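Local coordinates for Aac(6')-ib (Escherichia coli, PDB 2BUE), which probably transfers an acetyl group from acetyl-CoA to the 6'-amino group of aminoglycoside antibiotics, conferring resistance to them, at residues M38-L43 with A62-Q67; E50-E55 with D118-N123; E66-S71 with I90-S95; E141-D146 with T150-D155. The protein carries 2 engineered substitutions. All coordinates share one frame; numbering follows the deposited sequence. Where two conformers were deposited one is given.

Interaction 1 of 4, residues M38-L43 with A62-Q67; sequences MLYEWL and ADVQEQ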
# COMPACT_ATOMS: atom_id res chain seq x y z
N MET A 38 -2.68 0.25 -17.94
CA MET A 38 -3.44 -0.69 -17.10
C MET A 38 -3.81 -0.07 -15.75
O MET A 38 -4.96 -0.14 -15.32
CB MET A 38 -2.63 -1.98 -16.90
CG MET A 38 -3.32 -2.99 -15.98
SD MET A 38 -2.31 -4.47 -15.77
CE MET A 38 -0.93 -3.88 -14.81
N LEU A 39 -2.84 0.57 -15.10
CA LEU A 39 -3.12 1.26 -13.82
C LEU A 39 -4.20 2.35 -13.98
O LEU A 39 -5.11 2.47 -13.15
CB LEU A 39 -1.82 1.81 -13.23
CG LEU A 39 -1.98 2.52 -11.89
CD1 LEU A 39 -2.48 1.51 -10.83
CD2 LEU A 39 -0.64 3.18 -11.52
N TYR A 40 -4.12 3.11 -15.08
CA TYR A 40 -5.14 4.12 -15.40
C TYR A 40 -6.54 3.48 -15.46
O TYR A 40 -7.49 3.96 -14.83
CB TYR A 40 -4.77 4.83 -16.71
CG TYR A 40 -5.93 5.51 -17.39
CD1 TYR A 40 -6.53 6.65 -16.82
CD2 TYR A 40 -6.46 5.01 -18.57
CE1 TYR A 40 -7.62 7.27 -17.46
CE2 TYR A 40 -7.53 5.62 -19.22
CZ TYR A 40 -8.10 6.75 -18.66
OH TYR A 40 -9.17 7.36 -19.28
N GLU A 41 -6.66 2.38 -16.21
CA GLU A 41 -7.92 1.66 -16.27
C GLU A 41 -8.40 1.29 -14.85
O GLU A 41 -9.54 1.59 -14.48
CB GLU A 41 -7.82 0.42 -17.17
CG GLU A 41 -9.13 -0.33 -17.16
CD GLU A 41 -9.17 -1.52 -18.12
OE1 GLU A 41 -8.17 -1.81 -18.80
OE2 GLU A 41 -10.26 -2.16 -18.15
N TRP A 42 -7.51 0.66 -14.06
CA TRP A 42 -7.83 0.28 -12.67
C TRP A 42 -8.31 1.44 -11.81
O TRP A 42 -9.31 1.31 -11.08
CB TRP A 42 -6.61 -0.36 -12.01
CG TRP A 42 -6.23 -1.69 -12.57
CD1 TRP A 42 -6.90 -2.44 -13.50
CD2 TRP A 42 -5.08 -2.45 -12.20
NE1 TRP A 42 -6.23 -3.63 -13.74
CE2 TRP A 42 -5.11 -3.66 -12.94
CE3 TRP A 42 -4.02 -2.23 -11.29
CZ2 TRP A 42 -4.11 -4.65 -12.81
CZ3 TRP A 42 -3.02 -3.22 -11.16
CH2 TRP A 42 -3.09 -4.42 -11.91
N LEU A 43 -7.59 2.57 -11.86
CA LEU A 43 -7.88 3.71 -10.99
C LEU A 43 -9.23 4.37 -11.30
O LEU A 43 -9.71 5.21 -10.54
CB LEU A 43 -6.73 4.73 -11.01
CG LEU A 43 -5.43 4.24 -10.37
CD1 LEU A 43 -4.37 5.29 -10.60
CD2 LEU A 43 -5.62 3.97 -8.85
N ALA A 62 -3.19 10.98 -18.71
CA ALA A 62 -2.04 11.88 -18.51
C ALA A 62 -1.69 12.03 -17.03
O ALA A 62 -0.50 12.02 -16.66
CB ALA A 62 -2.32 13.27 -19.11
N ASP A 63 -2.71 12.19 -16.18
CA ASP A 63 -2.51 12.25 -14.72
C ASP A 63 -1.73 11.03 -14.24
O ASP A 63 -0.72 11.15 -13.51
CB ASP A 63 -3.84 12.29 -13.97
CG ASP A 63 -4.56 13.62 -14.08
OD1 ASP A 63 -3.92 14.63 -14.46
OD2 ASP A 63 -5.77 13.63 -13.77
N VAL A 64 -2.18 9.85 -14.66
CA VAL A 64 -1.55 8.61 -14.18
C VAL A 64 -0.13 8.51 -14.73
O VAL A 64 0.81 8.11 -14.02
CB VAL A 64 -2.39 7.36 -14.52
CG1 VAL A 64 -1.63 6.07 -14.13
CG2 VAL A 64 -3.74 7.39 -13.82
N GLN A 65 0.04 8.86 -16.01
CA GLN A 65 1.38 8.88 -16.60
C GLN A 65 2.35 9.82 -15.90
O GLN A 65 3.53 9.48 -15.74
CB GLN A 65 1.31 9.19 -18.10
CG GLN A 65 0.66 8.05 -18.89
CD GLN A 65 0.30 8.48 -20.31
OE1 GLN A 65 0.02 9.66 -20.57
NE2 GLN A 65 0.31 7.51 -21.23
N GLU A 66 1.86 11.00 -15.51
CA GLU A 66 2.67 12.04 -14.86
C GLU A 66 2.96 11.75 -13.40
O GLU A 66 4.01 12.17 -12.88
CB GLU A 66 1.98 13.40 -14.98
CG GLU A 66 1.91 13.87 -16.41
CD GLU A 66 1.05 15.12 -16.61
OE1 GLU A 66 0.45 15.64 -15.64
OE2 GLU A 66 0.99 15.58 -17.78
N GLN A 67 2.04 11.06 -12.73
CA GLN A 67 2.08 10.90 -11.28
C GLN A 67 2.62 9.54 -10.84
O GLN A 67 3.21 9.44 -9.74
CB GLN A 67 0.70 11.12 -10.67
CG GLN A 67 0.29 12.60 -10.78
CD GLN A 67 -1.15 12.86 -10.46
OE1 GLN A 67 -1.73 12.23 -9.57
NE2 GLN A 67 -1.74 13.81 -11.17

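Interaction 2 of 4, residues E50-E55 with D118-N123; sequences EWWGGE and DQLLAN. With RIO (ribostamycin), chain C.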
# COMPACT_ATOMS: atom_id res chain seq x y z
N GLU A 50 -13.83 4.71 -5.08
CA GLU A 50 -14.44 4.87 -3.76
C GLU A 50 -13.42 5.19 -2.65
O GLU A 50 -13.69 6.02 -1.75
CB GLU A 50 -15.24 3.60 -3.43
CG GLU A 50 -15.90 3.62 -2.06
CD GLU A 50 -16.85 2.45 -1.82
OE1 GLU A 50 -16.75 1.41 -2.51
OE2 GLU A 50 -17.71 2.60 -0.92
N TRP A 51 -12.25 4.57 -2.73
CA TRP A 51 -11.26 4.59 -1.63
C TRP A 51 -9.89 5.14 -2.04
O TRP A 51 -8.97 5.20 -1.23
CB TRP A 51 -11.08 3.17 -1.07
CG TRP A 51 -12.35 2.58 -0.49
CD1 TRP A 51 -13.02 1.48 -0.94
CD2 TRP A 51 -13.09 3.08 0.63
NE1 TRP A 51 -14.13 1.25 -0.16
CE2 TRP A 51 -14.20 2.22 0.81
CE3 TRP A 51 -12.92 4.16 1.50
CZ2 TRP A 51 -15.15 2.41 1.83
CZ3 TRP A 51 -13.86 4.36 2.52
CH2 TRP A 51 -14.96 3.49 2.66
N TRP A 52 -9.75 5.50 -3.31
CA TRP A 52 -8.46 5.86 -3.85
C TRP A 52 -8.60 7.02 -4.78
O TRP A 52 -9.34 6.96 -5.76
CB TRP A 52 -7.86 4.70 -4.64
CG TRP A 52 -6.39 4.84 -4.91
CD1 TRP A 52 -5.77 5.76 -5.72
CD2 TRP A 52 -5.36 4.04 -4.35
NE1 TRP A 52 -4.40 5.57 -5.69
CE2 TRP A 52 -4.13 4.51 -4.87
CE3 TRP A 52 -5.35 2.95 -3.45
CZ2 TRP A 52 -2.90 3.94 -4.52
CZ3 TRP A 52 -4.12 2.38 -3.11
CH2 TRP A 52 -2.92 2.88 -3.64
N GLY A 53 -7.85 8.07 -4.48
CA GLY A 53 -7.82 9.23 -5.33
C GLY A 53 -7.99 10.49 -4.51
O GLY A 53 -7.14 11.39 -4.57
N GLY A 54 -9.06 10.53 -3.72
CA GLY A 54 -9.39 11.74 -2.94
C GLY A 54 -9.69 12.88 -3.90
O GLY A 54 -10.56 12.74 -4.77
N GLU A 55 -8.95 13.99 -3.77
CA GLU A 55 -9.00 15.10 -4.74
C GLU A 55 -8.67 14.62 -6.15
O GLU A 55 -9.19 15.14 -7.16
CB GLU A 55 -8.00 16.21 -4.37
CG GLU A 55 -8.45 17.15 -3.27
CD GLU A 55 -7.60 18.42 -3.19
OE1 GLU A 55 -7.16 18.95 -4.24
OE2 GLU A 55 -7.37 18.89 -2.06
N ASP A 118 0.44 1.13 0.70
CA ASP A 118 -0.94 1.36 0.20
C ASP A 118 -1.15 0.33 -0.89
O ASP A 118 -0.19 -0.08 -1.55
CB ASP A 118 -1.08 2.75 -0.41
CG ASP A 118 -0.69 3.86 0.55
OD1 ASP A 118 -1.47 4.16 1.47
OD2 ASP A 118 0.41 4.42 0.36
N GLN A 119 -2.38 -0.14 -1.07
CA GLN A 119 -2.61 -1.13 -2.11
C GLN A 119 -4.08 -1.24 -2.49
O GLN A 119 -4.97 -0.73 -1.79
CB GLN A 119 -2.06 -2.52 -1.71
CG GLN A 119 -2.90 -3.30 -0.74
CD GLN A 119 -2.97 -2.69 0.61
OE1 GLN A 119 -1.95 -2.25 1.17
NE2 GLN A 119 -4.18 -2.67 1.19
N LEU A 120 -4.30 -1.83 -3.65
CA LEU A 120 -5.65 -2.03 -4.18
C LEU A 120 -5.68 -3.32 -5.00
O LEU A 120 -4.68 -3.71 -5.61
CB LEU A 120 -6.07 -0.82 -5.04
CG LEU A 120 -5.24 -0.56 -6.31
CD1 LEU A 120 -5.84 -1.31 -7.52
CD2 LEU A 120 -5.13 0.93 -6.60
N LEU A 121 -6.84 -3.96 -5.00
CA LEU A 121 -7.12 -5.09 -5.88
C LEU A 121 -7.88 -4.61 -7.12
O LEU A 121 -8.89 -3.90 -7.02
CB LEU A 121 -7.96 -6.15 -5.14
CG LEU A 121 -7.27 -6.93 -4.02
CD1 LEU A 121 -8.26 -7.94 -3.39
CD2 LEU A 121 -6.00 -7.61 -4.56
N ALA A 122 -7.39 -5.02 -8.27
CA ALA A 122 -7.89 -4.55 -9.56
C ALA A 122 -9.35 -4.94 -9.88
O ALA A 122 -10.06 -4.17 -10.53
CB ALA A 122 -6.98 -5.07 -10.67
N ASN A 123 -9.77 -6.13 -9.43
CA ASN A 123 -11.02 -6.75 -9.92
C ASN A 123 -12.10 -6.83 -8.85
O ASN A 123 -11.91 -7.46 -7.81
CB ASN A 123 -10.71 -8.15 -10.47
CG ASN A 123 -9.77 -8.11 -11.67
OD1 ASN A 123 -9.98 -7.35 -12.62
ND2 ASN A 123 -8.72 -8.90 -11.63
O1 RIO C . -0.84 7.19 -4.77
C1 RIO C . 0.42 7.66 -5.27
C2 RIO C . 0.54 9.15 -4.95
O2 RIO C . -0.17 9.51 -3.75
C3 RIO C . 0.71 9.44 -2.63
O3 RIO C . 0.42 8.28 -1.82
C4 RIO C . 0.16 8.60 -0.39
C5 RIO C . 1.48 8.65 0.43
O4 RIO C . 2.33 9.68 -0.04
C6 RIO C . 1.27 8.82 1.95
N1 RIO C . 2.58 8.67 2.64
C7 RIO C . 0.29 7.74 2.48
C8 RIO C . -1.05 7.80 1.70
N2 RIO C . -1.99 6.81 2.30
C9 RIO C . -0.82 7.54 0.18
O5 RIO C . -2.12 7.77 -0.45
C10 RIO C . -2.43 6.83 -1.48
O6 RIO C . -3.02 5.67 -0.94
C11 RIO C . -4.37 5.83 -0.37
C12 RIO C . -4.85 4.40 -0.01
N3 RIO C . -4.22 3.94 1.23
C13 RIO C . -5.33 6.50 -1.39
O7 RIO C . -6.58 6.77 -0.71
C14 RIO C . -4.71 7.81 -1.93
O8 RIO C . -5.59 8.50 -2.87
C15 RIO C . -3.32 7.54 -2.54
N4 RIO C . -2.68 8.77 -3.00
C16 RIO C . 2.15 9.44 -3.22
O9 RIO C . 2.79 10.61 -2.73
C17 RIO C . 1.95 9.66 -4.73
O10 RIO C . 1.95 11.10 -4.96

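Interaction 3 of 4, residues E66-S71 with I90-S95; sequences EQYLPS and IGYAQS. With RIO (ribostamycin), chain C.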
# COMPACT_ATOMS: atom_id res chain seq x y z
N GLU A 66 1.86 11.00 -15.51
CA GLU A 66 2.67 12.04 -14.86
C GLU A 66 2.96 11.75 -13.40
O GLU A 66 4.01 12.17 -12.88
CB GLU A 66 1.98 13.40 -14.98
CG GLU A 66 1.91 13.87 -16.41
CD GLU A 66 1.05 15.12 -16.61
OE1 GLU A 66 0.45 15.64 -15.64
OE2 GLU A 66 0.99 15.58 -17.78
N GLN A 67 2.04 11.06 -12.73
CA GLN A 67 2.08 10.90 -11.28
C GLN A 67 2.62 9.54 -10.84
O GLN A 67 3.21 9.44 -9.74
CB GLN A 67 0.70 11.12 -10.67
CG GLN A 67 0.29 12.60 -10.78
CD GLN A 67 -1.15 12.86 -10.46
OE1 GLN A 67 -1.73 12.23 -9.57
NE2 GLN A 67 -1.74 13.81 -11.17
N TYR A 68 2.41 8.52 -11.67
CA TYR A 68 2.76 7.15 -11.27
C TYR A 68 3.95 6.56 -12.03
O TYR A 68 4.34 5.41 -11.78
CB TYR A 68 1.55 6.19 -11.36
CG TYR A 68 0.49 6.44 -10.32
CD1 TYR A 68 0.49 5.71 -9.12
CD2 TYR A 68 -0.50 7.40 -10.52
CE1 TYR A 68 -0.49 5.90 -8.17
CE2 TYR A 68 -1.49 7.64 -9.55
CZ TYR A 68 -1.47 6.88 -8.38
OH TYR A 68 -2.44 7.09 -7.42
N LEU A 69 4.55 7.33 -12.94
CA LEU A 69 5.77 6.87 -13.60
C LEU A 69 6.76 6.53 -12.49
O LEU A 69 6.92 7.35 -11.59
CB LEU A 69 6.34 7.97 -14.49
CG LEU A 69 7.56 7.58 -15.34
CD1 LEU A 69 7.22 6.51 -16.38
CD2 LEU A 69 8.13 8.87 -15.98
N PRO A 70 7.34 5.30 -12.51
CA PRO A 70 8.20 4.91 -11.39
C PRO A 70 9.28 5.95 -11.04
O PRO A 70 9.52 6.21 -9.86
CB PRO A 70 8.75 3.54 -11.82
CG PRO A 70 7.62 2.95 -12.63
CD PRO A 70 7.14 4.19 -13.45
N SER A 71 9.90 6.58 -12.03
CA SER A 71 10.91 7.62 -11.74
C SER A 71 10.36 8.87 -11.03
O SER A 71 11.07 9.52 -10.27
CB SER A 71 11.63 8.02 -13.03
OG SER A 71 10.70 8.56 -13.96
N ILE A 90 -3.14 -8.58 -10.68
CA ILE A 90 -4.39 -8.47 -9.93
C ILE A 90 -4.50 -7.26 -8.99
O ILE A 90 -5.52 -7.05 -8.34
CB ILE A 90 -4.70 -9.78 -9.14
CG1 ILE A 90 -3.58 -10.08 -8.12
CG2 ILE A 90 -4.89 -10.94 -10.11
CD1 ILE A 90 -4.04 -10.64 -6.78
N GLY A 91 -3.46 -6.44 -8.93
CA GLY A 91 -3.56 -5.26 -8.09
C GLY A 91 -2.32 -4.40 -8.16
O GLY A 91 -1.33 -4.76 -8.83
N TYR A 92 -2.40 -3.28 -7.46
CA TYR A 92 -1.32 -2.31 -7.40
C TYR A 92 -0.96 -2.13 -5.94
O TYR A 92 -1.84 -2.09 -5.09
CB TYR A 92 -1.77 -0.96 -7.99
CG TYR A 92 -0.81 0.17 -7.69
CD1 TYR A 92 0.29 0.42 -8.53
CD2 TYR A 92 -0.99 1.00 -6.56
CE1 TYR A 92 1.18 1.47 -8.24
CE2 TYR A 92 -0.09 2.06 -6.26
CZ TYR A 92 1.00 2.27 -7.12
OH TYR A 92 1.89 3.29 -6.88
N ALA A 93 0.33 -2.00 -5.64
CA ALA A 93 0.74 -1.64 -4.29
C ALA A 93 1.90 -0.66 -4.36
O ALA A 93 2.55 -0.51 -5.41
CB ALA A 93 1.11 -2.90 -3.47
N GLN A 94 2.15 0.01 -3.25
CA GLN A 94 3.32 0.88 -3.17
C GLN A 94 3.84 0.86 -1.75
O GLN A 94 3.06 0.66 -0.80
CB GLN A 94 2.99 2.31 -3.61
CG GLN A 94 1.84 2.95 -2.82
CD GLN A 94 1.52 4.36 -3.27
OE1 GLN A 94 1.58 4.69 -4.47
NE2 GLN A 94 1.13 5.20 -2.31
N SER A 95 5.16 1.00 -1.62
CA SER A 95 5.77 1.22 -0.32
C SER A 95 6.48 2.58 -0.34
O SER A 95 6.91 3.05 -1.41
CB SER A 95 6.76 0.11 0.04
OG SER A 95 7.82 0.03 -0.91
O1 RIO C . -0.84 7.19 -4.77
C1 RIO C . 0.42 7.66 -5.27
C2 RIO C . 0.54 9.15 -4.95
O2 RIO C . -0.17 9.51 -3.75
C3 RIO C . 0.71 9.44 -2.63
O3 RIO C . 0.42 8.28 -1.82
C4 RIO C . 0.16 8.60 -0.39
C5 RIO C . 1.48 8.65 0.43
O4 RIO C . 2.33 9.68 -0.04
C6 RIO C . 1.27 8.82 1.95
N1 RIO C . 2.58 8.67 2.64
C7 RIO C . 0.29 7.74 2.48
C8 RIO C . -1.05 7.80 1.70
N2 RIO C . -1.99 6.81 2.30
C9 RIO C . -0.82 7.54 0.18
O5 RIO C . -2.12 7.77 -0.45
C10 RIO C . -2.43 6.83 -1.48
O6 RIO C . -3.02 5.67 -0.94
C11 RIO C . -4.37 5.83 -0.37
C12 RIO C . -4.85 4.40 -0.01
N3 RIO C . -4.22 3.94 1.23
C13 RIO C . -5.33 6.50 -1.39
O7 RIO C . -6.58 6.77 -0.71
C14 RIO C . -4.71 7.81 -1.93
O8 RIO C . -5.59 8.50 -2.87
C15 RIO C . -3.32 7.54 -2.54
N4 RIO C . -2.68 8.77 -3.00
C16 RIO C . 2.15 9.44 -3.22
O9 RIO C . 2.79 10.61 -2.73
C17 RIO C . 1.95 9.66 -4.73
O10 RIO C . 1.95 11.10 -4.96

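Interaction 4 of 4, residues E141-D146 with T150-D155; sequences ELLFND and TKIQTD. With RIO (ribostamycin), chain C.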
# COMPACT_ATOMS: atom_id res chain seq x y z
N GLU A 141 6.39 -9.04 4.11
CA GLU A 141 7.57 -9.92 4.04
C GLU A 141 8.70 -9.30 3.18
O GLU A 141 9.87 -9.26 3.61
CB GLU A 141 7.18 -11.31 3.53
CG GLU A 141 8.37 -12.29 3.55
CD GLU A 141 7.94 -13.71 3.32
OE1 GLU A 141 6.96 -14.17 3.93
OE2 GLU A 141 8.59 -14.38 2.49
N LEU A 142 8.33 -8.77 2.00
CA LEU A 142 9.29 -8.12 1.12
C LEU A 142 10.03 -7.01 1.87
O LEU A 142 11.28 -6.95 1.88
CB LEU A 142 8.54 -7.57 -0.10
CG LEU A 142 9.33 -6.92 -1.24
CD1 LEU A 142 8.46 -6.90 -2.50
CD2 LEU A 142 9.74 -5.51 -0.87
N LEU A 143 9.27 -6.12 2.50
CA LEU A 143 9.84 -5.00 3.20
C LEU A 143 10.79 -5.42 4.34
O LEU A 143 11.86 -4.84 4.48
CB LEU A 143 8.75 -4.03 3.68
CG LEU A 143 8.03 -3.30 2.53
CD1 LEU A 143 6.76 -2.57 3.05
CD2 LEU A 143 8.95 -2.31 1.81
N PHE A 144 10.39 -6.41 5.15
CA PHE A 144 11.28 -6.85 6.23
C PHE A 144 12.53 -7.59 5.70
O PHE A 144 13.49 -7.79 6.42
CB PHE A 144 10.52 -7.66 7.27
CG PHE A 144 9.64 -6.82 8.18
CD1 PHE A 144 10.16 -5.66 8.78
CD2 PHE A 144 8.33 -7.22 8.48
CE1 PHE A 144 9.36 -4.88 9.67
CE2 PHE A 144 7.52 -6.45 9.35
CZ PHE A 144 8.03 -5.30 9.93
N ASN A 145 12.50 -7.99 4.44
CA ASN A 145 13.72 -8.56 3.84
C ASN A 145 14.75 -7.49 3.47
O ASN A 145 15.88 -7.79 3.03
CB ASN A 145 13.37 -9.44 2.63
CG ASN A 145 12.95 -10.83 3.05
OD1 ASN A 145 13.36 -11.30 4.13
ND2 ASN A 145 12.14 -11.51 2.21
N ASP A 146 14.37 -6.24 3.68
CA ASP A 146 15.36 -5.18 3.76
C ASP A 146 15.74 -4.99 5.23
O ASP A 146 14.90 -4.51 6.02
CB ASP A 146 14.79 -3.87 3.17
CG ASP A 146 15.77 -2.70 3.26
OD1 ASP A 146 16.86 -2.85 3.86
OD2 ASP A 146 15.45 -1.62 2.74
N THR A 150 12.42 -1.14 9.94
CA THR A 150 12.19 -1.38 11.38
C THR A 150 10.72 -1.64 11.72
O THR A 150 10.40 -2.35 12.69
CB THR A 150 12.62 -0.15 12.18
OG1 THR A 150 12.00 1.03 11.62
CG2 THR A 150 14.16 -0.01 12.14
N LYS A 151 9.85 -1.08 10.91
CA LYS A 151 8.41 -1.08 11.22
C LYS A 151 7.66 -0.72 9.95
O LYS A 151 8.17 0.09 9.16
CB LYS A 151 8.13 0.01 12.27
CG LYS A 151 6.66 0.09 12.69
CD LYS A 151 6.53 0.99 13.92
CE LYS A 151 6.67 2.46 13.56
NZ LYS A 151 6.73 3.36 14.81
N ILE A 152 6.51 -1.36 9.72
CA ILE A 152 5.68 -0.97 8.59
C ILE A 152 4.44 -0.30 9.14
O ILE A 152 3.94 -0.68 10.19
CB ILE A 152 5.33 -2.16 7.69
CG1 ILE A 152 6.62 -2.91 7.30
CG2 ILE A 152 4.58 -1.69 6.44
CD1 ILE A 152 6.36 -4.27 6.70
N GLN A 153 4.01 0.75 8.44
CA GLN A 153 2.79 1.48 8.83
C GLN A 153 1.79 1.47 7.69
O GLN A 153 2.16 1.28 6.50
CB GLN A 153 3.09 2.93 9.23
CG GLN A 153 3.56 3.77 8.02
CD GLN A 153 3.85 5.22 8.37
OE1 GLN A 153 4.41 5.53 9.43
NE2 GLN A 153 3.50 6.12 7.46
N THR A 154 0.53 1.70 8.02
CA THR A 154 -0.46 2.01 6.99
C THR A 154 -1.51 2.94 7.62
O THR A 154 -1.55 3.05 8.84
CB THR A 154 -1.09 0.76 6.37
OG1 THR A 154 -1.81 1.12 5.16
CG2 THR A 154 -1.99 0.05 7.36
N ASP A 155 -2.31 3.58 6.78
CA ASP A 155 -3.14 4.70 7.24
C ASP A 155 -4.52 4.73 6.54
O ASP A 155 -4.87 5.75 5.92
CB ASP A 155 -2.39 6.03 7.08
CG ASP A 155 -2.18 6.43 5.60
OD1 ASP A 155 -2.12 5.52 4.74
OD2 ASP A 155 -2.13 7.65 5.32
O1 RIO C . -0.84 7.19 -4.77
C1 RIO C . 0.42 7.66 -5.27
C2 RIO C . 0.54 9.15 -4.95
O2 RIO C . -0.17 9.51 -3.75
C3 RIO C . 0.71 9.44 -2.63
O3 RIO C . 0.42 8.28 -1.82
C4 RIO C . 0.16 8.60 -0.39
C5 RIO C . 1.48 8.65 0.43
O4 RIO C . 2.33 9.68 -0.04
C6 RIO C . 1.27 8.82 1.95
N1 RIO C . 2.58 8.67 2.64
C7 RIO C . 0.29 7.74 2.48
C8 RIO C . -1.05 7.80 1.70
N2 RIO C . -1.99 6.81 2.30
C9 RIO C . -0.82 7.54 0.18
O5 RIO C . -2.12 7.77 -0.45
C10 RIO C . -2.43 6.83 -1.48
O6 RIO C . -3.02 5.67 -0.94
C11 RIO C . -4.37 5.83 -0.37
C12 RIO C . -4.85 4.40 -0.01
N3 RIO C . -4.22 3.94 1.23
C13 RIO C . -5.33 6.50 -1.39
O7 RIO C . -6.58 6.77 -0.71
C14 RIO C . -4.71 7.81 -1.93
O8 RIO C . -5.59 8.50 -2.87
C15 RIO C . -3.32 7.54 -2.54
N4 RIO C . -2.68 8.77 -3.00
C16 RIO C . 2.15 9.44 -3.22
O9 RIO C . 2.79 10.61 -2.73
C17 RIO C . 1.95 9.66 -4.73
O10 RIO C . 1.95 11.10 -4.96

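Interaction 1 of 4, residues M38-L43 with A62-Q67
Val-64 packs against Leu-39, Tyr-40 and Leu-43, and its two methyls divide the work. Val-64 CG1 lies 4.0 Å from Leu-39 CD2. Val-64 CG2 settles on the helix surface at Tyr-40, 3.9 Å from Tyr-40 CA. The same methyl also touches a leucine branch, with Val-64 CG2 3.9 Å from Leu-43 CD1. Val-64 holds CG1 anti to its backbone N (chi1 174°), which spreads the two methyls along the facing helix. One valine thus reaches three residues on two successive turns. The aromatic part of the contact is slight. Val-64 CG2 lies at the edge of the Tyr-40 ring, near its plane; within the side chain, Val-64 CG2 comes nearer to Tyr-40 CB, at 4.0 Å, than to the ring. These are purely apolar contacts. They join helices 36-43 and 61-68, which belong to the helical connection between the first two strands of the GNAT fold. The axes of these short segments come within 9.3 Å and run at 121° to each other, so the helices cross steeply and meet over a small patch. Polar bonds stay within or beside each helix. Leu-43 N bonds to Leu-39 O, and Glu-66 N to Ala-62 O. Glu-41 forms a salt bridge with Arg-45. On the inner side, Leu-39 and Leu-43 also pack on Tyr-68, and Leu-43 on Trp-52; the side chain of Leu-43 lies about 7 Å from bound ribostamycin.

Interaction 2 of 4, residues E50-E55 with D118-N123
Trp-52 lies between Leu-120 and the antibiotic. Leu-120 CD2 sits over one face of the indole in a CH-pi contact, 3.8 Å from the centroid of the six-membered ring of Trp-52 and 12° off its normal. The opposite face receives a sugar ring of ribostamycin, with RIO C13 3.8 Å from Trp-52 CD2. Trp-52 holds CG anti to the backbone N (chi1 -164°), which extends the indole toward strand 114-121. The far rim of the indole reaches that strand: Trp-52 CZ3 is 3.5 Å from Gln-119 O, at the ring edge. Beside it, Trp-52 CH2 meets Asp-118 CB at 3.7 Å, and the carboxylate plane stands at 86° to the indole.

Polar groups around this core hold the drug. Asp-118 OD1 takes two amines, RIO N3 and RIO N2, each at 2.8 Å. N3 is the 6'-amine, the group that is probably acetylated. Gly-53 N donates to RIO O8, while RIO O7 donates to Trp-51 O. The loop backbone therefore grips two sugar hydroxyls next to the stacked indole.

In the second shell, Gln-94 NE2 bonds to Asp-118 OD2 and helps to set the carboxylate. Gln-119 O bonds to coenzyme A, so the strand touches both the antibiotic and the cofactor. Leu-43 of helix 36-43 packs on both Trp-52 and Leu-120. Strand 88-97 runs antiparallel beside strand 114-121, and helix 131-144 packs on Gln-119 and Leu-121.

Interaction 3 of 4, residues E66-S71 with I90-S95
Tyr-68 points the edge of its ring at the face of Tyr-92 in an offset edge-to-face pair. The planes are 83° apart and the ring centroids of Tyr-68 and Tyr-92 are 5.8 Å apart. The tight spot is at the phenol end of Tyr-92. Tyr-92 OH lies in plane at the edge of the Tyr-68 ring, 3.6 Å from Tyr-68 CD1; Tyr-92 CZ is 4.0 Å from Tyr-68 CD1. Leu-39 packs on both tyrosines.

The contact is looser toward Gln-94, whose OE1 is 4.4 Å from Tyr-68 CE1. Here ribostamycin enters, with RIO C1 3.5 Å from Tyr-68 CE1. Both ends of 66-71, at Glu-66 and Ser-71, are exposed.

Polar bonds order the Gln-94 end. Tyr-92 OH donates to Gln-94 OE1 at 2.8 Å, in the carbonyl plane and on a lone pair. The Gln-94 chain is extended beyond CG (chi2 180°), which carries its amide into the pocket. Gln-94 NE2 then donates to RIO O3 at 3.2 Å, the glycosidic oxygen next to the ribose.

Tyr-68 OH accepts a bond from RIO O1, the hydroxyl of the ribose hydroxymethyl group, and is also bonded to Trp-52 NE1. The chemistry implies second-shell positioning: Tyr-92 is not in the drug site itself, but its hydroxyl, together with Asp-118 OD2 on NE2, probably sets which way the Gln-94 amide is turned, with NE2 directed at the drug.

Interaction 4 of 4, residues E141-D146 with T150-D155
Phe-144 is overlapped on one ring face by the end of Ile-152. Ile-152 CD1 lies 3.9 Å from the centroid of the Phe-144 ring, 21° off its normal, and is shifted toward the rim near Phe-144 CE2. This is a CH-pi contact. The same methyl also touches Leu-143: Ile-152 CD1 is 3.9 Å from Leu-143 CB. Ile-152 has CG1 anti to its carbonyl carbon (chi1 -52°), and this sends CD1 into the angle between the two helix side chains. Ile-152 is modelled in two conformers, and this account holds for one of them. The edge of Phe-144 rests on the start of the strand: Phe-144 CE1 is 4.0 Å from Lys-151 N. Just before it, Thr-150 OG1 is tied to Asp-111. Phe-144 also meets the ring of Phe-195.

Just past the far end of strand 151-154, Asp-155 binds the antibiotic. RIO N2 donates to Asp-155 OD1 at 2.8 Å, and more weakly to Asp-155 OD2.

The packing belongs to a beta-alpha-beta unit of the GNAT fold. Strand 114-121 leads into helix 131-144, and the chain returns through a short turn to strand 151-154, parallel to the first.

All four contacts are buried, but their chemistry changes with position. Interaction 1 is apolar helix-helix packing and lies farthest out, about 16 Å between its centre and that of the chain; the other three lie 10 to 11 Å out. Interaction 4, across the chain's centre from it, packs a helix on a strand, with Asp-155 beyond it at the drug. Interactions 2 and 3 mix aromatic packing with polar bonds to ribostamycin. Interactions 1 and 3 share helix 61-68 and meet where Leu-39 touches Tyr-68 and Tyr-92. Interaction 2 joins them through Leu-43. Interactions 2, 3 and 4 reach the same sheet. Asp-118 of interaction 2 and Asp-155 of interaction 4 share amine N2 of the drug.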